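Local coordinates for protein putative secreted endoglycosylceramidase (Rhodococcus hoagii, PDB 6JYZ) that probably hydrolyses the glycosidic bond between oligosaccharide and ceramide in galactose-linked glycosphingolipids, as an endogalactosylceramidase of glycoside hydrolase family 5, at residues A[85-97]-A[150-162]. Residues are numbered along the deposited sequence; the frame is centred on the assembly and turned at random.
Sequences NIAWSALEPTPGA and GWDGAPEWATLTG
Trp157 shows how Glu92 and Pro95 together can fix a tryptophan. The indole NE1 gives a hydrogen bond to Glu92 O (2.9 Å), which lies in the plane of the ring, while Pro95 CD sits over the five-membered ring, 3.8 Å from its centroid, as a CH-pi contact. On the NE1 side of the benzo ring, Glu92 CD comes within 3.4 Å of Trp157 CZ2, the carboxylate turned 69° from the ring. With an alanine at Trp157, Glu92 O would probably lose this donor and a gap would open against Pro95. Pro155 repeats the theme on Trp88, its CD resting over the five-membered ring 3.8 Å from the centroid; Ala154 CB and Ala158 CB abut the benzo part of the same indole. Family 5 glycosidases are (beta/alpha)8 barrels, and here a long loop following strand 119-124 folds against the short helix 88-91 just beyond strand 81-86. Ser89 N donates to Gly153 O (2.9 Å), and one water bridges Gly153 N and Ser89 OG, a hydroxyl also bonded to Asp52. With CG anti to the backbone N (chi1 179°), the Trp88 indole reaches over Pro155 CD and points NE1 at Glu92 OE1 in a nearly straight bond (2.8 Å, 177°). That oxygen is also held by Thr200 OG1, and His196, likewise on helix 193-206, meets Trp157 edge-to-face.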
loop_
_atom_site.group_PDB
_atom_site.type_symbol
_atom_site.label_atom_id
_atom_site.label_comp_id
_atom_site.label_asym_id
_atom_site.label_seq_id
_atom_site.Cartn_x
_atom_site.Cartn_y
_atom_site.Cartn_z
ATOM N N ASN A 85 5.935 -2.812 -3.091
ATOM C CA ASN A 85 6.817 -2.319 -2.020
ATOM C C ASN A 85 8.261 -2.399 -2.517
ATOM O O ASN A 85 8.821 -3.511 -2.580
ATOM C CB ASN A 85 6.618 -3.200 -0.778
ATOM C CG ASN A 85 5.175 -3.514 -0.415
ATOM O OD1 ASN A 85 4.865 -4.707 -0.222
ATOM N ND2 ASN A 85 4.313 -2.518 -0.271
ATOM N N ILE A 86 8.832 -1.251 -2.794
ATOM C CA ILE A 86 10.197 -1.173 -3.325
ATOM C C ILE A 86 11.114 -0.517 -2.305
ATOM O O ILE A 86 10.655 0.055 -1.307
ATOM C CB ILE A 86 10.238 -0.434 -4.658
ATOM C CG1 ILE A 86 9.828 1.024 -4.527
ATOM C CG2 ILE A 86 9.365 -1.158 -5.723
ATOM C CD1 ILE A 86 10.041 1.878 -5.785
ATOM N N ALA A 87 12.433 -0.624 -2.509
ATOM C CA ALA A 87 13.408 -0.234 -1.478
ATOM C C ALA A 87 14.373 0.809 -1.979
ATOM O O ALA A 87 15.100 0.591 -2.986
ATOM C CB ALA A 87 14.187 -1.467 -1.043
ATOM N N TRP A 88 14.495 1.869 -1.216
ATOM C CA TRP A 88 15.546 2.846 -1.461
ATOM C C TRP A 88 16.914 2.161 -1.471
ATOM O O TRP A 88 17.774 2.500 -2.336
ATOM C CB TRP A 88 15.467 3.906 -0.338
ATOM C CG TRP A 88 16.500 5.006 -0.410
ATOM C CD1 TRP A 88 17.320 5.378 -1.468
ATOM C CD2 TRP A 88 16.782 5.910 0.669
ATOM N NE1 TRP A 88 18.078 6.454 -1.089
ATOM C CE2 TRP A 88 17.780 6.792 0.198
ATOM C CE3 TRP A 88 16.272 6.033 1.992
ATOM C CZ2 TRP A 88 18.288 7.811 1.015
ATOM C CZ3 TRP A 88 16.782 7.063 2.784
ATOM C CH2 TRP A 88 17.770 7.933 2.308
ATOM N N SER A 89 17.154 1.187 -0.611
ATOM C CA SER A 89 18.449 0.538 -0.553
ATOM C C SER A 89 18.787 -0.143 -1.864
ATOM O O SER A 89 19.989 -0.273 -2.148
ATOM C CB SER A 89 18.528 -0.443 0.595
ATOM O OG SER A 89 17.566 -1.474 0.375
ATOM N N ALA A 90 17.819 -0.615 -2.613
ATOM C CA ALA A 90 18.110 -1.285 -3.911
ATOM C C ALA A 90 18.186 -0.243 -5.000
ATOM O O ALA A 90 18.966 -0.418 -5.945
ATOM C CB ALA A 90 17.008 -2.287 -4.176
ATOM N N LEU A 91 17.493 0.875 -4.937
ATOM C CA LEU A 91 17.590 1.890 -5.956
ATOM C C LEU A 91 18.936 2.592 -5.844
ATOM O O LEU A 91 19.539 2.987 -6.883
ATOM C CB LEU A 91 16.501 2.947 -5.794
ATOM C CG LEU A 91 15.108 2.435 -6.170
ATOM C CD1 LEU A 91 14.000 3.300 -5.516
ATOM C CD2 LEU A 91 14.932 2.407 -7.704
ATOM N N GLU A 92 19.422 2.892 -4.643
ATOM C CA GLU A 92 20.593 3.745 -4.407
ATOM C C GLU A 92 21.533 3.009 -3.499
ATOM O O GLU A 92 21.686 3.307 -2.285
ATOM C CB GLU A 92 20.163 5.077 -3.810
ATOM C CG GLU A 92 21.334 6.077 -3.851
ATOM C CD GLU A 92 21.005 7.464 -3.379
ATOM O OE1 GLU A 92 19.920 7.745 -2.789
ATOM O OE2 GLU A 92 21.869 8.373 -3.620
ATOM N N PRO A 93 22.242 1.949 -3.978
ATOM C CA PRO A 93 22.997 1.069 -3.081
ATOM C C PRO A 93 24.286 1.683 -2.583
ATOM O O PRO A 93 24.797 1.256 -1.571
ATOM C CB PRO A 93 23.289 -0.174 -3.962
ATOM C CG PRO A 93 23.193 0.387 -5.392
ATOM C CD PRO A 93 22.035 1.378 -5.318
ATOM N N THR A 94 24.782 2.671 -3.291
ATOM C CA THR A 94 25.907 3.445 -2.839
ATOM C C THR A 94 25.505 4.895 -3.049
ATOM O O THR A 94 24.589 5.230 -3.843
ATOM C CB THR A 94 27.231 3.134 -3.615
ATOM O OG1 THR A 94 27.055 3.477 -5.003
ATOM C CG2 THR A 94 27.613 1.664 -3.482
ATOM N N PRO A 95 26.085 5.876 -2.351
ATOM C CA PRO A 95 25.589 7.243 -2.419
ATOM C C PRO A 95 25.624 7.816 -3.835
ATOM O O PRO A 95 26.681 7.811 -4.485
ATOM C CB PRO A 95 26.552 8.077 -1.506
ATOM C CG PRO A 95 27.147 7.014 -0.634
ATOM C CD PRO A 95 27.200 5.704 -1.387
ATOM N N GLY A 96 24.513 8.269 -4.367
ATOM C CA GLY A 96 24.419 8.849 -5.695
ATOM C C GLY A 96 24.128 7.822 -6.777
ATOM O O GLY A 96 23.861 8.253 -7.897
ATOM N N ALA A 97 24.182 6.522 -6.501
ATOM C CA ALA A 97 23.907 5.513 -7.544
ATOM C C ALA A 97 22.429 5.459 -7.897
ATOM O O ALA A 97 21.574 5.873 -7.070
ATOM C CB ALA A 97 24.340 4.149 -7.093
ATOM N N GLY A 150 17.026 -6.482 11.789
ATOM C CA GLY A 150 16.989 -5.644 10.605
ATOM C C GLY A 150 15.690 -5.822 9.809
ATOM O O GLY A 150 15.098 -6.909 9.811
ATOM N N TRP A 151 15.321 -4.742 9.092
ATOM C CA TRP A 151 14.064 -4.744 8.351
ATOM C C TRP A 151 14.322 -4.381 6.892
ATOM O O TRP A 151 14.948 -5.185 6.188
ATOM C CB TRP A 151 13.039 -3.837 9.064
ATOM C CG TRP A 151 12.660 -4.389 10.409
ATOM C CD1 TRP A 151 13.329 -4.198 11.586
ATOM C CD2 TRP A 151 11.561 -5.255 10.672
ATOM N NE1 TRP A 151 12.708 -4.910 12.571
ATOM C CE2 TRP A 151 11.628 -5.576 12.052
ATOM C CE3 TRP A 151 10.474 -5.736 9.915
ATOM C CZ2 TRP A 151 10.694 -6.417 12.672
ATOM C CZ3 TRP A 151 9.566 -6.580 10.537
ATOM C CH2 TRP A 151 9.676 -6.896 11.891
ATOM N N ASP A 152 13.876 -3.231 6.439
ATOM C CA ASP A 152 13.884 -2.874 5.009
ATOM C C ASP A 152 13.707 -1.390 4.918
ATOM O O ASP A 152 13.051 -0.793 5.795
ATOM C CB ASP A 152 12.773 -3.602 4.232
ATOM C CG ASP A 152 11.387 -3.274 4.763
ATOM O OD1 ASP A 152 11.117 -3.676 5.964
ATOM O OD2 ASP A 152 10.591 -2.668 4.065
ATOM N N GLY A 153 14.265 -0.773 3.856
ATOM C CA GLY A 153 14.127 0.657 3.650
ATOM C C GLY A 153 15.437 1.239 3.182
ATOM O O GLY A 153 15.850 1.029 2.018
ATOM N N ALA A 154 16.079 1.993 4.044
ATOM C CA ALA A 154 17.236 2.773 3.651
ATOM C C ALA A 154 18.517 1.953 3.592
ATOM O O ALA A 154 18.729 1.034 4.355
ATOM C CB ALA A 154 17.392 3.881 4.686
ATOM N N PRO A 155 19.433 2.341 2.677
ATOM C CA PRO A 155 20.736 1.657 2.615
ATOM C C PRO A 155 21.612 1.990 3.814
ATOM O O PRO A 155 21.387 2.953 4.566
ATOM C CB PRO A 155 21.352 2.244 1.331
ATOM C CG PRO A 155 20.706 3.604 1.144
ATOM C CD PRO A 155 19.267 3.436 1.694
ATOM N N GLU A 156 22.659 1.162 3.979
ATOM C CA GLU A 156 23.522 1.310 5.134
ATOM C C GLU A 156 24.181 2.684 5.172
ATOM O O GLU A 156 24.293 3.288 6.237
ATOM C CB GLU A 156 24.529 0.179 5.135
ATOM C CG GLU A 156 25.336 0.070 6.441
ATOM C CD GLU A 156 26.273 -1.122 6.480
ATOM O OE1 GLU A 156 26.626 -1.648 5.409
ATOM O OE2 GLU A 156 26.559 -1.555 7.580
ATOM N N TRP A 157 24.642 3.160 4.010
ATOM C CA TRP A 157 25.363 4.423 3.972
ATOM C C TRP A 157 24.501 5.589 4.433
ATOM O O TRP A 157 25.011 6.647 4.821
ATOM C CB TRP A 157 25.953 4.679 2.550
ATOM C CG TRP A 157 24.893 4.817 1.468
ATOM C CD1 TRP A 157 24.488 3.820 0.605
ATOM C CD2 TRP A 157 24.121 5.997 1.160
ATOM N NE1 TRP A 157 23.538 4.315 -0.250
ATOM C CE2 TRP A 157 23.241 5.625 0.108
ATOM C CE3 TRP A 157 24.059 7.317 1.643
ATOM C CZ2 TRP A 157 22.290 6.518 -0.411
ATOM C CZ3 TRP A 157 23.172 8.231 1.084
ATOM C CH2 TRP A 157 22.280 7.791 0.086
ATOM N N ALA A 158 23.157 5.456 4.347
ATOM C CA ALA A 158 22.217 6.509 4.727
ATOM C C ALA A 158 21.757 6.359 6.173
ATOM O O ALA A 158 20.860 7.147 6.563
ATOM C CB ALA A 158 21.027 6.537 3.796
ATOM N N THR A 159 22.254 5.397 6.926
ATOM C CA THR A 159 21.741 5.035 8.243
ATOM C C THR A 159 22.679 5.605 9.322
ATOM O O THR A 159 23.829 5.163 9.448
ATOM C CB THR A 159 21.686 3.530 8.359
ATOM O OG1 THR A 159 20.737 3.051 7.375
ATOM C CG2 THR A 159 21.155 3.094 9.724
ATOM N N LEU A 160 22.206 6.625 10.016
ATOM C CA LEU A 160 23.003 7.460 10.924
ATOM C C LEU A 160 22.380 7.365 12.325
ATOM O O LEU A 160 21.524 8.156 12.697
ATOM C CB LEU A 160 23.050 8.893 10.401
ATOM C CG LEU A 160 23.612 9.033 8.970
ATOM C CD1 LEU A 160 23.468 10.478 8.519
ATOM C CD2 LEU A 160 25.068 8.532 8.894
ATOM N N THR A 161 22.808 6.393 13.086
ATOM C CA THR A 161 22.149 6.046 14.349
ATOM C C THR A 161 22.799 6.720 15.552
ATOM O O THR A 161 22.298 6.534 16.658
ATOM C CB THR A 161 22.134 4.560 14.610
ATOM O OG1 THR A 161 23.510 4.182 14.795
ATOM C CG2 THR A 161 21.422 3.762 13.520
ATOM N N GLY A 162 23.889 7.447 15.352
ATOM C CA GLY A 162 24.591 8.085 16.494
ATOM C C GLY A 162 25.193 7.066 17.473
ATOM O O GLY A 162 25.517 7.489 18.601
HETATM O O HOH W 1 15.713 -2.282 2.184
#